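Local coordinates for protein TAU class glutathione s-transferase (Mangifera indica, PDB 5G5F) that probably catalyses the conjugation of glutathione to electrophilic compounds, as a plant enzyme of the tau class, at residues A[10-15]-A[211-216]; A[16-21]-A[206-211]; A[81-86]-A[153-158]. All coordinates share one frame; numbering follows the deposited sequence.

The three contacts are concentric along the chain: contact 1 joins the outermost pair of the six segments, contact 2 the next and contact 3 the innermost. Contacts 1 and 2 are neighbours, their centres about 7 Å apart; they share Glu211 and both bring the region of helix 210-219 to the start of the thioredoxin-like N-terminal domain, beside glutathione. Contact 3 lies about 18 Å from contact 2 and about 26 Å from contact 1, centre to centre, across the middle of the chain from contact 1. Contacts 1 and 2 hold the end of the helical part against the glutathione-binding domain, while contact 3 ties the linker after helix 68-78 to the approach to helix 158-164.

Contact 1 (A[10-15]-A[211-216]); sequences GAWPSP and EKLAEF. With GSH (glutathione), chain B.
Pro13 and Phe216 form the compact part of this contact. Pro13 CG sits over one face of the phenyl ring, 3.8 Å from its centroid and 16° off the normal, a CH-pi contact in which the two side chains cross at about a right angle. Phe216 CG is anti to the backbone N (chi1 171°), which carries the ring out from helix 210-219 to the proline. Beside it, Leu213 CD2 fills in against Pro13 CB at 3.6 Å, and Trp169 of helix 167-177 touches both Leu213 and Phe216. The segment 10-15 is the turn that leads from the first strand into the first helix of the thioredoxin-like domain. At its end Ser14 OG caps Val17 N and faces the glutathione sulfur, consistent with the catalytic serine of tau-class enzymes. The other side faces solvent, though its closest approach is no longer. Here the extended, exposed chain of Lys212 lies across the Trp12 indole, with CE 3.5 Å from CZ3 of Trp12 and NZ in cation-pi range, 4.4 Å from the centroid of the six-membered ring. Pro13 CD covers the opposite indole face. With an alanine at Trp12 the Lys212 chain is likely to lose its aromatic support, and Leu213 CD2 one neighbour, the indole CZ3 at 4.0 Å. Phe216 CB packs against CZ2 of Trp12 at 4.1 Å.

Contact 2 (A[16-21]-A[206-211]); sequences YVMRAR and VMPETE. With GSH (glutathione), chain B.
The first helix of the thioredoxin-like domain, 15-26, meets the irregular lead-in to helix 210-219 through Met18 and Arg21 on one side and Val206, Met207 and Pro208 on the other. Met18 CG is anti to the backbone N (chi1 -169°), and the chain runs out to the sulfur, then bends at chi3 to set CE 3.5 Å from CE of Met207, the two thioethers crossing at a slant. The same methyl comes up to Pro208 CD at 4.0 Å. Other residues of this helix serve the glutathione site. Tyr16 presents the edge of its ring to the sulfur, with CD2 3.3 Å from SG2 of glutathione, and Arg19 pairs with Asp104 and bonds Ser68, itself a glutathione ligand. Arg21 instead bends at chi2 and chi3 and lays its guanidinium flat against Val206, whose CG1 lies 3.7 Å from CZ of Arg21 and over the centre of the group. The charged plane therefore has an apolar methyl on one face and a polar partner at the edge: a water in the guanidinium plane accepts from Arg21 NH2 at 3.0 Å and lies 2.9 Å from the carbonyl O of Val206, to which it can donate.

Contact 3 (A[81-86]-A[153-158]); sequences SGPSIL and GEKIGY
Leu86 lays its CD2 methyl over one face of the Tyr158 ring, 4.2 Å from the ring centroid and 21° off the normal, a CH-pi contact displaced toward the rim at CG. The two side chains run alongside each other and point the same way. Tyr158 has CG anti to the backbone N (chi1 -174°), which extends the phenol away from its own backbone and along the leucine. One residue earlier, Ile85 packs by both side chain and backbone: its CG2 is 4.4 Å from CB of Tyr158, and its carbonyl O rests 3.4 Å from the carbonyl carbon of Gly157, where the two backbones come close. At the outer end the packing is slighter. Lys155 crosses Pro83 at about a right angle and brings only its ammonium nitrogen near, NZ lying 3.7 Å from CB of Pro83.

Both segments are positioned by polar partners from nearby. Asp76 takes a hydrogen bond from Ile85 N on one carboxylate oxygen and a weak one from Leu86 N on the other, while Lys27 bonds the carbonyl O of Pro83. In the other segment, Gly157 stands at the N-cap of helix 158-164, and its backbone N bonds Asp160 OD2. This resembles the aspartate half of the capping box known at this helix in glutathione transferases, the glycine having no side chain to supply the other half.

Segment 81-86 belongs to the linker that carries the chain from the thioredoxin-like domain into helix 90-115. Ile85 and Ile156 both touch helix 15-26 from this junction, and Tyr158 is inserted between helices 68-78 and 90-115, its ring meeting His73 of the first and its side chain touching Ala96 and Ala100 of the second.

Contact 1 (A[10-15]-A[211-216])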
loop_
_atom_site.group_PDB
_atom_site.type_symbol
_atom_site.label_atom_id
_atom_site.label_comp_id
_atom_site.label_asym_id
_atom_site.label_seq_id
_atom_site.Cartn_x
_atom_site.Cartn_y
_atom_site.Cartn_z
ATOM N N GLY A 10 -2.265 -8.116 -17.982
ATOM C CA GLY A 10 -1.496 -8.922 -17.055
ATOM C C GLY A 10 -0.725 -10.074 -17.665
ATOM O O GLY A 10 -0.430 -10.088 -18.859
ATOM N N ALA A 11 -0.386 -11.038 -16.817
ATOM C CA ALA A 11 0.283 -12.259 -17.240
ATOM C C ALA A 11 -0.242 -13.414 -16.403
ATOM O O ALA A 11 -0.461 -13.265 -15.201
ATOM C CB ALA A 11 1.790 -12.129 -17.101
ATOM N N TRP A 12 -0.436 -14.564 -17.037
ATOM C CA TRP A 12 -1.044 -15.712 -16.370
ATOM C C TRP A 12 -0.318 -16.212 -15.102
ATOM O O TRP A 12 -0.980 -16.698 -14.185
ATOM C CB TRP A 12 -1.198 -16.871 -17.368
ATOM C CG TRP A 12 0.080 -17.562 -17.703
ATOM C CD1 TRP A 12 0.905 -17.298 -18.757
ATOM C CD2 TRP A 12 0.692 -18.631 -16.972
ATOM N NE1 TRP A 12 1.993 -18.138 -18.728
ATOM C CE2 TRP A 12 1.884 -18.965 -17.640
ATOM C CE3 TRP A 12 0.345 -19.337 -15.815
ATOM C CZ2 TRP A 12 2.732 -19.972 -17.190
ATOM C CZ3 TRP A 12 1.189 -20.336 -15.371
ATOM C CH2 TRP A 12 2.366 -20.647 -16.059
ATOM N N PRO A 13 1.029 -16.109 -15.026
ATOM C CA PRO A 13 1.586 -16.664 -13.789
ATOM C C PRO A 13 1.688 -15.646 -12.655
ATOM O O PRO A 13 2.182 -15.976 -11.577
ATOM C CB PRO A 13 2.975 -17.120 -14.222
ATOM C CG PRO A 13 3.373 -16.104 -15.228
ATOM C CD PRO A 13 2.106 -15.703 -15.954
ATOM N N SER A 14 1.229 -14.425 -12.901
ATOM C CA SER A 14 1.321 -13.364 -11.906
ATOM C C SER A 14 0.276 -13.520 -10.804
ATOM O O SER A 14 -0.918 -13.612 -11.085
ATOM C CB SER A 14 1.168 -12.001 -12.576
ATOM O OG SER A 14 1.014 -10.976 -11.609
ATOM N N PRO A 15 0.728 -13.550 -9.541
ATOM C CA PRO A 15 -0.192 -13.648 -8.404
ATOM C C PRO A 15 -1.034 -12.387 -8.225
ATOM O O PRO A 15 -2.181 -12.474 -7.788
ATOM C CB PRO A 15 0.744 -13.854 -7.208
ATOM C CG PRO A 15 2.048 -13.285 -7.644
ATOM C CD PRO A 15 2.137 -13.555 -9.115
ATOM N N GLU A 211 3.213 -27.555 -11.259
ATOM C CA GLU A 211 4.374 -27.932 -12.059
ATOM C C GLU A 211 4.475 -27.040 -13.293
ATOM O O GLU A 211 5.565 -26.784 -13.804
ATOM C CB GLU A 211 4.299 -29.408 -12.461
ATOM C CG GLU A 211 5.500 -29.914 -13.255
ATOM C CD GLU A 211 6.792 -29.924 -12.453
ATOM O OE1 GLU A 211 6.735 -29.826 -11.208
ATOM O OE2 GLU A 211 7.872 -30.024 -13.075
ATOM N N LYS A 212 3.325 -26.565 -13.756
ATOM C CA LYS A 212 3.265 -25.604 -14.848
ATOM C C LYS A 212 3.901 -24.277 -14.434
ATOM O O LYS A 212 4.659 -23.676 -15.196
ATOM C CB LYS A 212 1.815 -25.399 -15.281
ATOM C CG LYS A 212 1.577 -24.211 -16.181
ATOM C CD LYS A 212 0.090 -23.961 -16.327
ATOM C CE LYS A 212 -0.183 -22.897 -17.360
ATOM N NZ LYS A 212 -1.631 -22.556 -17.423
ATOM N N LEU A 213 3.588 -23.828 -13.221
ATOM C CA LEU A 213 4.233 -22.653 -12.643
ATOM C C LEU A 213 5.720 -22.913 -12.437
ATOM O O LEU A 213 6.557 -22.044 -12.688
ATOM C CB LEU A 213 3.580 -22.274 -11.312
ATOM C CG LEU A 213 2.596 -21.103 -11.305
ATOM C CD1 LEU A 213 2.147 -20.797 -9.885
ATOM C CD2 LEU A 213 3.230 -19.881 -11.941
ATOM N N ALA A 214 6.035 -24.119 -11.975
ATOM C CA ALA A 214 7.415 -24.530 -11.748
ATOM C C ALA A 214 8.198 -24.534 -13.054
ATOM O O ALA A 214 9.355 -24.114 -13.093
ATOM C CB ALA A 214 7.459 -25.903 -11.099
ATOM N N GLU A 215 7.563 -25.013 -14.120
ATOM C CA GLU A 215 8.178 -25.004 -15.440
ATOM C C GLU A 215 8.495 -23.580 -15.875
ATOM O O GLU A 215 9.554 -23.322 -16.440
ATOM C CB GLU A 215 7.272 -25.684 -16.470
ATOM C CG GLU A 215 7.475 -27.192 -16.605
ATOM C CD GLU A 215 8.696 -27.563 -17.437
ATOM O OE1 GLU A 215 9.713 -26.838 -17.388
ATOM O OE2 GLU A 215 8.636 -28.588 -18.148
ATOM N N PHE A 216 7.575 -22.661 -15.601
ATOM C CA PHE A 216 7.787 -21.248 -15.900
ATOM C C PHE A 216 8.930 -20.682 -15.068
ATOM O O PHE A 216 9.745 -19.904 -15.563
ATOM C CB PHE A 216 6.507 -20.445 -15.650
ATOM C CG PHE A 216 6.698 -18.955 -15.736
ATOM C CD1 PHE A 216 6.697 -18.312 -16.962
ATOM C CD2 PHE A 216 6.871 -18.197 -14.588
ATOM C CE1 PHE A 216 6.872 -16.944 -17.045
ATOM C CE2 PHE A 216 7.047 -16.827 -14.664
ATOM C CZ PHE A 216 7.047 -16.200 -15.893
HETATM N N1 GSH B . 2.422 -3.656 -6.364
HETATM C CA1 GSH B . 2.091 -4.210 -7.625
HETATM C C1 GSH B . 0.666 -4.733 -7.629
HETATM O O11 GSH B . -0.016 -4.676 -8.687
HETATM O O12 GSH B . 0.151 -5.229 -6.577
HETATM C CB1 GSH B . 3.043 -5.339 -7.990
HETATM C CG1 GSH B . 3.016 -5.543 -9.507
HETATM C CD1 GSH B . 4.094 -6.512 -9.948
HETATM O OE1 GSH B . 5.191 -6.477 -9.439
HETATM N N2 GSH B . 3.845 -7.499 -10.992
HETATM C CA2 GSH B . 4.979 -8.335 -11.348
HETATM C C2 GSH B . 5.448 -7.913 -12.724
HETATM O O2 GSH B . 5.607 -8.721 -13.619
HETATM C CB2 GSH B . 4.695 -9.751 -11.362
HETATM S SG2 GSH B . 3.179 -10.096 -10.554
HETATM N N3 GSH B . 5.658 -6.505 -12.895
HETATM C CA3 GSH B . 6.118 -6.000 -14.137
HETATM C C3 GSH B . 7.496 -5.711 -13.618
HETATM O O31 GSH B . 7.802 -6.088 -12.468
HETATM O O32 GSH B . 8.352 -5.090 -14.280
#

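Contact 2 (A[16-21]-A[206-211])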
loop_
_atom_site.group_PDB
_atom_site.type_symbol
_atom_site.label_atom_id
_atom_site.label_comp_id
_atom_site.label_asym_id
_atom_site.label_seq_id
_atom_site.Cartn_x
_atom_site.Cartn_y
_atom_site.Cartn_z
ATOM N N TYR A 16 -0.473 -11.230 -8.565
ATOM C CA TYR A 16 -1.188 -9.966 -8.416
ATOM C C TYR A 16 -2.273 -9.812 -9.477
ATOM O O TYR A 16 -3.338 -9.257 -9.210
ATOM C CB TYR A 16 -0.216 -8.787 -8.475
ATOM C CG TYR A 16 0.821 -8.806 -7.374
ATOM C CD1 TYR A 16 0.461 -8.596 -6.050
ATOM C CD2 TYR A 16 2.159 -9.029 -7.657
ATOM C CE1 TYR A 16 1.407 -8.613 -5.042
ATOM C CE2 TYR A 16 3.111 -9.050 -6.660
ATOM C CZ TYR A 16 2.731 -8.841 -5.354
ATOM O OH TYR A 16 3.679 -8.859 -4.357
ATOM N N VAL A 17 -1.999 -10.305 -10.681
ATOM C CA VAL A 17 -2.999 -10.313 -11.741
ATOM C C VAL A 17 -4.149 -11.241 -11.354
ATOM O O VAL A 17 -5.313 -10.954 -11.634
ATOM C CB VAL A 17 -2.393 -10.752 -13.092
ATOM C CG1 VAL A 17 -3.479 -10.936 -14.143
ATOM C CG2 VAL A 17 -1.369 -9.732 -13.562
ATOM N N MET A 18 -3.811 -12.341 -10.685
ATOM C CA MET A 18 -4.809 -13.310 -10.245
ATOM C C MET A 18 -5.793 -12.692 -9.256
ATOM O O MET A 18 -6.959 -13.081 -9.208
ATOM C CB MET A 18 -4.137 -14.528 -9.608
ATOM C CG MET A 18 -5.083 -15.697 -9.369
ATOM S SD MET A 18 -4.475 -16.846 -8.121
ATOM C CE MET A 18 -2.769 -17.002 -8.631
ATOM N N ARG A 19 -5.315 -11.731 -8.468
ATOM C CA ARG A 19 -6.171 -11.016 -7.526
ATOM C C ARG A 19 -7.339 -10.353 -8.246
ATOM O O ARG A 19 -8.486 -10.453 -7.811
ATOM C CB ARG A 19 -5.372 -9.963 -6.758
ATOM C CG ARG A 19 -4.431 -10.527 -5.713
ATOM C CD ARG A 19 -3.662 -9.415 -5.020
ATOM N NE ARG A 19 -2.806 -9.925 -3.953
ATOM C CZ ARG A 19 -1.905 -9.193 -3.305
ATOM N NH1 ARG A 19 -1.736 -7.915 -3.618
ATOM N NH2 ARG A 19 -1.171 -9.739 -2.347
ATOM N N ALA A 20 -7.035 -9.680 -9.351
ATOM C CA ALA A 20 -8.055 -9.010 -10.145
ATOM C C ALA A 20 -9.004 -10.026 -10.772
ATOM O O ALA A 20 -10.221 -9.850 -10.739
ATOM C CB ALA A 20 -7.413 -8.150 -11.220
ATOM N N ARG A 21 -8.433 -11.090 -11.333
ATOM C CA ARG A 21 -9.209 -12.144 -11.981
ATOM C C ARG A 21 -10.216 -12.766 -11.018
ATOM O O ARG A 21 -11.384 -12.943 -11.361
ATOM C CB ARG A 21 -8.282 -13.231 -12.536
ATOM C CG ARG A 21 -7.227 -12.723 -13.510
ATOM C CD ARG A 21 -7.296 -13.463 -14.836
ATOM N NE ARG A 21 -6.434 -14.639 -14.871
ATOM C CZ ARG A 21 -6.579 -15.642 -15.730
ATOM N NH1 ARG A 21 -7.561 -15.617 -16.622
ATOM N NH2 ARG A 21 -5.747 -16.672 -15.696
ATOM N N VAL A 206 -8.466 -20.019 -12.449
ATOM C CA VAL A 206 -7.433 -19.000 -12.621
ATOM C C VAL A 206 -6.237 -19.261 -11.708
ATOM O O VAL A 206 -5.268 -18.502 -11.709
ATOM C CB VAL A 206 -7.982 -17.584 -12.355
ATOM C CG1 VAL A 206 -9.020 -17.215 -13.403
ATOM C CG2 VAL A 206 -8.567 -17.489 -10.957
ATOM N N MET A 207 -6.321 -20.333 -10.929
ATOM C CA MET A 207 -5.199 -20.811 -10.128
ATOM C C MET A 207 -4.370 -21.783 -10.963
ATOM O O MET A 207 -4.771 -22.931 -11.154
ATOM C CB MET A 207 -5.701 -21.489 -8.848
ATOM C CG MET A 207 -4.614 -22.012 -7.917
ATOM S SD MET A 207 -3.928 -20.752 -6.825
ATOM C CE MET A 207 -2.409 -20.370 -7.681
ATOM N N PRO A 208 -3.214 -21.324 -11.470
ATOM C CA PRO A 208 -2.395 -22.118 -12.396
ATOM C C PRO A 208 -1.906 -23.430 -11.794
ATOM O O PRO A 208 -1.763 -23.533 -10.576
ATOM C CB PRO A 208 -1.206 -21.196 -12.696
ATOM C CG PRO A 208 -1.680 -19.828 -12.353
ATOM C CD PRO A 208 -2.605 -20.011 -11.197
ATOM N N GLU A 209 -1.657 -24.418 -12.648
ATOM C CA GLU A 209 -1.085 -25.685 -12.208
ATOM C C GLU A 209 0.292 -25.454 -11.598
ATOM O O GLU A 209 1.016 -24.546 -12.006
ATOM C CB GLU A 209 -0.991 -26.671 -13.373
ATOM C CG GLU A 209 -2.304 -27.336 -13.734
ATOM C CD GLU A 209 -2.210 -28.141 -15.013
ATOM O OE1 GLU A 209 -1.104 -28.625 -15.335
ATOM O OE2 GLU A 209 -3.243 -28.294 -15.695
ATOM N N THR A 210 0.648 -26.279 -10.620
ATOM C CA THR A 210 1.876 -26.078 -9.857
ATOM C C THR A 210 3.135 -26.364 -10.671
ATOM O O THR A 210 4.024 -25.518 -10.761
ATOM C CB THR A 210 1.890 -26.954 -8.595
ATOM O OG1 THR A 210 0.837 -26.535 -7.719
ATOM C CG2 THR A 210 3.220 -26.822 -7.871
ATOM N N GLU A 211 3.213 -27.555 -11.259
ATOM C CA GLU A 211 4.374 -27.932 -12.059
ATOM C C GLU A 211 4.475 -27.040 -13.293
ATOM O O GLU A 211 5.565 -26.784 -13.804
ATOM C CB GLU A 211 4.299 -29.408 -12.461
ATOM C CG GLU A 211 5.500 -29.914 -13.255
ATOM C CD GLU A 211 6.792 -29.924 -12.453
ATOM O OE1 GLU A 211 6.735 -29.826 -11.208
ATOM O OE2 GLU A 211 7.872 -30.024 -13.075
HETATM N N1 GSH B . 2.422 -3.656 -6.364
HETATM C CA1 GSH B . 2.091 -4.210 -7.625
HETATM C C1 GSH B . 0.666 -4.733 -7.629
HETATM O O11 GSH B . -0.016 -4.676 -8.687
HETATM O O12 GSH B . 0.151 -5.229 -6.577
HETATM C CB1 GSH B . 3.043 -5.339 -7.990
HETATM C CG1 GSH B . 3.016 -5.543 -9.507
HETATM C CD1 GSH B . 4.094 -6.512 -9.948
HETATM O OE1 GSH B . 5.191 -6.477 -9.439
HETATM N N2 GSH B . 3.845 -7.499 -10.992
HETATM C CA2 GSH B . 4.979 -8.335 -11.348
HETATM C C2 GSH B . 5.448 -7.913 -12.724
HETATM O O2 GSH B . 5.607 -8.721 -13.619
HETATM C CB2 GSH B . 4.695 -9.751 -11.362
HETATM S SG2 GSH B . 3.179 -10.096 -10.554
HETATM N N3 GSH B . 5.658 -6.505 -12.895
HETATM C CA3 GSH B . 6.118 -6.000 -14.137
HETATM C C3 GSH B . 7.496 -5.711 -13.618
HETATM O O31 GSH B . 7.802 -6.088 -12.468
HETATM O O32 GSH B . 8.352 -5.090 -14.280
HETATM O O HOH W 1 -4.073 -16.286 -13.215
#

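Contact 3 (A[81-86]-A[153-158])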
loop_
_atom_site.group_PDB
_atom_site.type_symbol
_atom_site.label_atom_id
_atom_site.label_comp_id
_atom_site.label_asym_id
_atom_site.label_seq_id
_atom_site.Cartn_x
_atom_site.Cartn_y
_atom_site.Cartn_z
ATOM N N SER A 81 -23.198 -3.805 -5.861
ATOM C CA SER A 81 -24.401 -4.615 -5.702
ATOM C C SER A 81 -24.058 -6.095 -5.546
ATOM O O SER A 81 -24.863 -6.877 -5.042
ATOM C CB SER A 81 -25.344 -4.414 -6.888
ATOM O OG SER A 81 -25.990 -3.154 -6.812
ATOM N N GLY A 82 -22.859 -6.472 -5.978
ATOM C CA GLY A 82 -22.409 -7.844 -5.852
ATOM C C GLY A 82 -21.849 -8.139 -4.476
ATOM O O GLY A 82 -21.727 -7.233 -3.652
ATOM N N PRO A 83 -21.519 -9.415 -4.220
ATOM C CA PRO A 83 -20.893 -9.883 -2.981
ATOM C C PRO A 83 -19.704 -9.021 -2.582
ATOM O O PRO A 83 -18.804 -8.791 -3.391
ATOM C CB PRO A 83 -20.445 -11.302 -3.333
ATOM C CG PRO A 83 -21.435 -11.750 -4.340
ATOM C CD PRO A 83 -21.796 -10.529 -5.142
ATOM N N SER A 84 -19.713 -8.544 -1.342
ATOM C CA SER A 84 -18.673 -7.649 -0.856
ATOM C C SER A 84 -17.332 -8.363 -0.723
ATOM O O SER A 84 -17.260 -9.483 -0.217
ATOM C CB SER A 84 -19.085 -7.042 0.484
ATOM O OG SER A 84 -20.199 -6.181 0.325
ATOM N N ILE A 85 -16.275 -7.703 -1.184
ATOM C CA ILE A 85 -14.922 -8.243 -1.115
ATOM C C ILE A 85 -14.219 -7.758 0.153
ATOM O O ILE A 85 -13.293 -8.395 0.646
ATOM C CB ILE A 85 -14.102 -7.843 -2.363
ATOM C CG1 ILE A 85 -14.786 -8.350 -3.632
ATOM C CG2 ILE A 85 -12.684 -8.389 -2.296
ATOM C CD1 ILE A 85 -14.740 -9.854 -3.782
ATOM N N LEU A 86 -14.675 -6.627 0.678
ATOM C CA LEU A 86 -14.094 -6.045 1.884
ATOM C C LEU A 86 -15.037 -6.225 3.071
ATOM O O LEU A 86 -16.246 -6.348 2.881
ATOM C CB LEU A 86 -13.782 -4.565 1.651
ATOM C CG LEU A 86 -12.401 -4.306 1.048
ATOM C CD1 LEU A 86 -12.438 -3.106 0.129
ATOM C CD2 LEU A 86 -11.370 -4.103 2.146
ATOM N N GLY A 153 -15.275 -14.972 6.099
ATOM C CA GLY A 153 -16.497 -15.642 6.518
ATOM C C GLY A 153 -17.003 -16.712 5.562
ATOM O O GLY A 153 -16.236 -17.572 5.134
ATOM N N GLU A 154 -18.301 -16.660 5.250
ATOM C CA GLU A 154 -18.945 -17.544 4.263
ATOM C C GLU A 154 -18.192 -17.624 2.949
ATOM O O GLU A 154 -17.811 -18.700 2.498
ATOM C CB GLU A 154 -20.377 -17.061 3.968
ATOM C CG GLU A 154 -21.531 -18.046 4.143
ATOM C CD GLU A 154 -22.805 -17.565 3.473
ATOM O OE1 GLU A 154 -22.769 -16.431 2.961
ATOM O OE2 GLU A 154 -23.825 -18.307 3.452
ATOM N N LYS A 155 -17.991 -16.466 2.338
ATOM C CA LYS A 155 -17.422 -16.386 1.009
ATOM C C LYS A 155 -16.022 -15.818 1.103
ATOM O O LYS A 155 -15.672 -15.188 2.104
ATOM C CB LYS A 155 -18.309 -15.520 0.118
ATOM C CG LYS A 155 -19.784 -15.628 0.483
ATOM C CD LYS A 155 -20.547 -14.355 0.151
ATOM C CE LYS A 155 -21.839 -14.664 -0.589
ATOM N NZ LYS A 155 -22.473 -13.423 -1.115
ATOM N N ILE A 156 -15.221 -16.053 0.072
ATOM C CA ILE A 156 -13.871 -15.523 0.041
ATOM C C ILE A 156 -13.922 -14.003 0.094
ATOM O O ILE A 156 -14.862 -13.382 -0.407
ATOM C CB ILE A 156 -13.105 -15.988 -1.210
ATOM C CG1 ILE A 156 -13.760 -15.447 -2.480
ATOM C CG2 ILE A 156 -13.040 -17.505 -1.255
ATOM C CD1 ILE A 156 -12.995 -15.774 -3.738
ATOM N N GLY A 157 -12.925 -13.411 0.736
ATOM C CA GLY A 157 -12.889 -11.973 0.890
ATOM C C GLY A 157 -11.566 -11.367 0.480
ATOM O O GLY A 157 -10.777 -11.986 -0.234
ATOM N N TYR A 158 -11.331 -10.148 0.951
ATOM C CA TYR A 158 -10.143 -9.377 0.613
ATOM C C TYR A 158 -8.836 -10.111 0.930
ATOM O O TYR A 158 -7.967 -10.231 0.069
ATOM C CB TYR A 158 -10.186 -8.034 1.346
ATOM C CG TYR A 158 -9.078 -7.078 0.982
ATOM C CD1 TYR A 158 -9.079 -6.422 -0.243
ATOM C CD2 TYR A 158 -8.048 -6.807 1.870
ATOM C CE1 TYR A 158 -8.072 -5.540 -0.579
ATOM C CE2 TYR A 158 -7.039 -5.923 1.544
ATOM C CZ TYR A 158 -7.055 -5.292 0.317
ATOM O OH TYR A 158 -6.050 -4.411 -0.014
#